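Glutathione peroxidase (Hypocrea jecorina, PDB 6VPD) probably reduces hydroperoxides to alcohols using thioredoxin as the electron donor, as a fungal member of the glutathione peroxidase family. Local coordinates at residues Thr27-Phe32 with Tyr135-Lys140. Numbering follows the deposited sequence.
Sequences TSFFDF and YKWLKK
Trp137 carries most of this contact, its indole bordered by Thr27, Phe29 and Phe32 of the loop before strand 33-35. With CG anti to the backbone N (chi1 180°), the ring system extends from helix 133-141 toward the loop. Phe32 comes over one indole face: its CE1 stands 3.6 Å above the plane, off toward the rim, and its CZ reaches back to Trp137 CB at 3.4 Å. The Phe32 ring is inclined at 46° to the five-membered ring, an oblique aromatic pair. At the pyrrole side, Thr27 CB lies 3.6 Å from Trp137 NE1, the two side chains running past one another in opposite directions; the Thr27 hydroxyl hydrogen-bonds to Ser25 O. The benzo end meets backbone as well as side chain, Trp137 CH2 approaching Phe29 N at 3.5 Å while CZ3 packs 3.8 Å from Phe29 CB, near the plane of the phenyl ring. Within the loop, Ser28 N hydrogen-bonds to Asp31 OD2, coming from above the carboxylate plane. With an alanine here in place of the tryptophan the indole is gone, and a gap would probably open between loop and helix, leaving the CE1-CZ corner of Phe32 and the CB of Phe29 without their apolar partner. Next along the helix, Leu138 adds a looser apolar touch, CD2 to Phe29 CD1 at 4.4 Å. Beneath this layer is the central sheet of the thioredoxin fold: Phe29 and Leu138 both rest on Val54 of strand 51-58 and Ile160 of strand 157-160, while Trp137 and Leu138 reach Val166 on strand 166-170.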
ATOM      1  N   THR A  27      -5.704 -18.067  22.698  1.00 64.04           N
ATOM      2  CA  THR A  27      -4.857 -16.971  23.118  1.00 54.74           C
ATOM      3  C   THR A  27      -5.607 -15.656  22.944  1.00 50.69           C
ATOM      4  O   THR A  27      -6.491 -15.515  22.088  1.00 43.98           O
ATOM      5  CB  THR A  27      -3.560 -16.955  22.314  1.00 50.18           C
ATOM      6  OG1 THR A  27      -3.169 -18.294  22.015  1.00 59.26           O
ATOM      7  CG2 THR A  27      -2.446 -16.295  23.111  1.00 46.81           C
ATOM      8  N   SER A  28      -5.269 -14.701  23.793  1.00 45.38           N
ATOM      9  CA  SER A  28      -5.801 -13.364  23.711  1.00 40.00           C
ATOM     10  C   SER A  28      -4.637 -12.402  23.579  1.00 41.57           C
ATOM     11  O   SER A  28      -3.541 -12.655  24.092  1.00 44.08           O
ATOM     12  CB  SER A  28      -6.616 -12.999  24.933  1.00 42.45           C
ATOM     13  OG  SER A  28      -5.992 -11.916  25.602  1.00 44.65           O
ATOM     14  N   PHE A  29      -4.897 -11.298  22.886  1.00 30.80           N
ATOM     15  CA  PHE A  29      -3.886 -10.273  22.697  1.00 33.54           C
ATOM     16  C   PHE A  29      -3.281  -9.858  24.025  1.00 32.01           C
ATOM     17  O   PHE A  29      -2.073  -9.636  24.124  1.00 34.36           O
ATOM     18  CB  PHE A  29      -4.526  -9.081  21.972  1.00 32.57           C
ATOM     19  CG  PHE A  29      -3.669  -7.863  21.896  1.00 30.02           C
ATOM     20  CD1 PHE A  29      -2.716  -7.724  20.893  1.00 36.65           C
ATOM     21  CD2 PHE A  29      -3.850  -6.830  22.788  1.00 29.18           C
ATOM     22  CE1 PHE A  29      -1.936  -6.571  20.799  1.00 31.97           C
ATOM     23  CE2 PHE A  29      -3.076  -5.690  22.706  1.00 34.30           C
ATOM     24  CZ  PHE A  29      -2.121  -5.555  21.702  1.00 33.77           C
ATOM     25  N   PHE A  30      -4.091  -9.788  25.068  1.00 33.59           N
ATOM     26  CA  PHE A  30      -3.545  -9.336  26.344  1.00 41.80           C
ATOM     27  C   PHE A  30      -2.668 -10.390  27.044  1.00 41.08           C
ATOM     28  O   PHE A  30      -2.134 -10.097  28.125  1.00 42.17           O
ATOM     29  CB  PHE A  30      -4.693  -8.877  27.250  1.00 41.54           C
ATOM     30  CG  PHE A  30      -5.646  -7.893  26.581  1.00 39.84           C
ATOM     31  CD1 PHE A  30      -5.266  -6.575  26.344  1.00 37.90           C
ATOM     32  CD2 PHE A  30      -6.923  -8.292  26.197  1.00 37.55           C
ATOM     33  CE1 PHE A  30      -6.147  -5.678  25.735  1.00 35.45           C
ATOM     34  CE2 PHE A  30      -7.801  -7.403  25.591  1.00 34.45           C
ATOM     35  CZ  PHE A  30      -7.410  -6.095  25.364  1.00 34.87           C
ATOM     36  N   ASP A  31      -2.482 -11.581  26.454  1.00 38.43           N
ATOM     37  CA  ASP A  31      -1.493 -12.539  26.945  1.00 40.60           C
ATOM     38  C   ASP A  31      -0.054 -12.123  26.625  1.00 40.66           C
ATOM     39  O   ASP A  31       0.886 -12.708  27.179  1.00 35.62           O
ATOM     40  CB  ASP A  31      -1.739 -13.945  26.351  1.00 44.89           C
ATOM     41  CG  ASP A  31      -3.052 -14.591  26.835  1.00 54.97           C
ATOM     42  OD1 ASP A  31      -3.619 -14.089  27.826  1.00 59.28           O
ATOM     43  OD2 ASP A  31      -3.515 -15.595  26.230  1.00 45.43           O
ATOM     44  N   PHE A  32       0.155 -11.148  25.746  1.00 39.85           N
ATOM     45  CA  PHE A  32       1.493 -10.945  25.209  1.00 34.95           C
ATOM     46  C   PHE A  32       2.235  -9.868  25.989  1.00 36.40           C
ATOM     47  O   PHE A  32       1.635  -9.025  26.658  1.00 44.57           O
ATOM     48  CB  PHE A  32       1.432 -10.567  23.737  1.00 32.92           C
ATOM     49  CG  PHE A  32       1.188 -11.724  22.813  1.00 34.59           C
ATOM     50  CD1 PHE A  32      -0.100 -12.107  22.490  1.00 30.60           C
ATOM     51  CD2 PHE A  32       2.261 -12.418  22.241  1.00 33.16           C
ATOM     52  CE1 PHE A  32      -0.319 -13.177  21.636  1.00 33.99           C
ATOM     53  CE2 PHE A  32       2.048 -13.475  21.383  1.00 25.28           C
ATOM     54  CZ  PHE A  32       0.759 -13.855  21.079  1.00 30.59           C
ATOM     55  N   TYR A 135       3.355 -10.420  16.628  1.00 31.10           N
ATOM     56  CA  TYR A 135       2.978 -10.291  15.223  1.00 32.84           C
ATOM     57  C   TYR A 135       2.784 -11.640  14.547  1.00 36.79           C
ATOM     58  O   TYR A 135       1.977 -11.744  13.614  1.00 38.97           O
ATOM     59  CB  TYR A 135       4.010  -9.463  14.459  1.00 35.37           C
ATOM     60  CG  TYR A 135       3.594  -8.030  14.441  1.00 29.09           C
ATOM     61  CD1 TYR A 135       2.775  -7.552  13.447  1.00 26.09           C
ATOM     62  CD2 TYR A 135       3.945  -7.176  15.476  1.00 31.02           C
ATOM     63  CE1 TYR A 135       2.350  -6.246  13.440  1.00 28.98           C
ATOM     64  CE2 TYR A 135       3.518  -5.854  15.484  1.00 33.94           C
ATOM     65  CZ  TYR A 135       2.724  -5.398  14.457  1.00 31.12           C
ATOM     66  OH  TYR A 135       2.292  -4.099  14.448  1.00 31.26           O
ATOM     67  N   LYS A 136       3.502 -12.681  14.980  1.00 32.62           N
ATOM     68  CA  LYS A 136       3.181 -14.010  14.473  1.00 32.81           C
ATOM     69  C   LYS A 136       1.732 -14.374  14.793  1.00 36.35           C
ATOM     70  O   LYS A 136       1.011 -14.917  13.947  1.00 36.25           O
ATOM     71  CB  LYS A 136       4.156 -15.037  15.041  1.00 33.18           C
ATOM     72  CG  LYS A 136       5.559 -14.918  14.456  1.00 36.22           C
ATOM     73  CD  LYS A 136       6.454 -16.067  14.883  1.00 35.38           C
ATOM     74  CE  LYS A 136       7.923 -15.793  14.478  1.00 44.84           C
ATOM     75  NZ  LYS A 136       8.843 -16.902  14.866  1.00 48.34           N
ATOM     76  N   TRP A 137       1.268 -14.020  15.991  1.00 31.81           N
ATOM     77  CA  TRP A 137      -0.115 -14.291  16.360  1.00 31.91           C
ATOM     78  C   TRP A 137      -1.092 -13.412  15.577  1.00 34.60           C
ATOM     79  O   TRP A 137      -2.068 -13.920  15.010  1.00 36.38           O
ATOM     80  CB  TRP A 137      -0.283 -14.099  17.865  1.00 33.49           C
ATOM     81  CG  TRP A 137      -1.662 -14.342  18.369  1.00 34.27           C
ATOM     82  CD1 TRP A 137      -2.236 -15.552  18.655  1.00 31.04           C
ATOM     83  CD2 TRP A 137      -2.644 -13.345  18.679  1.00 34.15           C
ATOM     84  NE1 TRP A 137      -3.510 -15.365  19.125  1.00 41.14           N
ATOM     85  CE2 TRP A 137      -3.787 -14.019  19.147  1.00 40.19           C
ATOM     86  CE3 TRP A 137      -2.659 -11.950  18.625  1.00 30.96           C
ATOM     87  CZ2 TRP A 137      -4.936 -13.343  19.545  1.00 32.78           C
ATOM     88  CZ3 TRP A 137      -3.802 -11.286  18.998  1.00 31.02           C
ATOM     89  CH2 TRP A 137      -4.922 -11.979  19.454  1.00 31.08           C
ATOM     90  N   LEU A 138      -0.855 -12.086  15.543  1.00 30.09           N
ATOM     91  CA  LEU A 138      -1.742 -11.180  14.808  1.00 32.98           C
ATOM     92  C   LEU A 138      -1.937 -11.621  13.358  1.00 32.45           C
ATOM     93  O   LEU A 138      -3.041 -11.531  12.817  1.00 28.47           O
ATOM     94  CB  LEU A 138      -1.194  -9.747  14.833  1.00 30.49           C
ATOM     95  CG  LEU A 138      -1.311  -8.943  16.133  1.00 34.08           C
ATOM     96  CD1 LEU A 138      -0.717  -7.564  15.959  1.00 28.86           C
ATOM     97  CD2 LEU A 138      -2.734  -8.844  16.633  1.00 28.61           C
ATOM     98  N   LYS A 139      -0.874 -12.110  12.718  1.00 35.30           N
ATOM     99  CA  LYS A 139      -0.938 -12.418  11.291  1.00 34.47           C
ATOM    100  C   LYS A 139      -1.753 -13.684  11.018  1.00 37.88           C
ATOM    101  O   LYS A 139      -2.597 -13.688  10.115  1.00 36.81           O
ATOM    102  CB  LYS A 139       0.488 -12.517  10.734  1.00 33.23           C
ATOM    103  CG  LYS A 139       1.116 -11.134  10.412  1.00 33.02           C
ATOM    104  CD  LYS A 139       2.614 -11.070  10.682  1.00 33.33           C
ATOM    105  CE  LYS A 139       3.421 -11.918   9.746  1.00 36.44           C
ATOM    106  NZ  LYS A 139       4.743 -12.222  10.338  1.00 37.79           N
ATOM    107  N   LYS A 140      -1.523 -14.758  11.793  1.00 35.19           N
ATOM    108  CA  LYS A 140      -2.357 -15.956  11.719  1.00 35.58           C
ATOM    109  C   LYS A 140      -3.806 -15.650  12.051  1.00 37.14           C
ATOM    110  O   LYS A 140      -4.721 -16.146  11.386  1.00 38.44           O
ATOM    111  CB  LYS A 140      -1.853 -17.033  12.690  1.00 43.53           C
ATOM    112  CG  LYS A 140      -0.512 -17.656  12.332  1.00 49.74           C
ATOM    113  CD  LYS A 140      -0.622 -18.516  11.089  1.00 56.95           C
ATOM    114  CE  LYS A 140       0.723 -19.070  10.676  1.00 59.04           C
ATOM    115  NZ  LYS A 140       0.660 -19.708   9.334  1.00 64.22           N
TER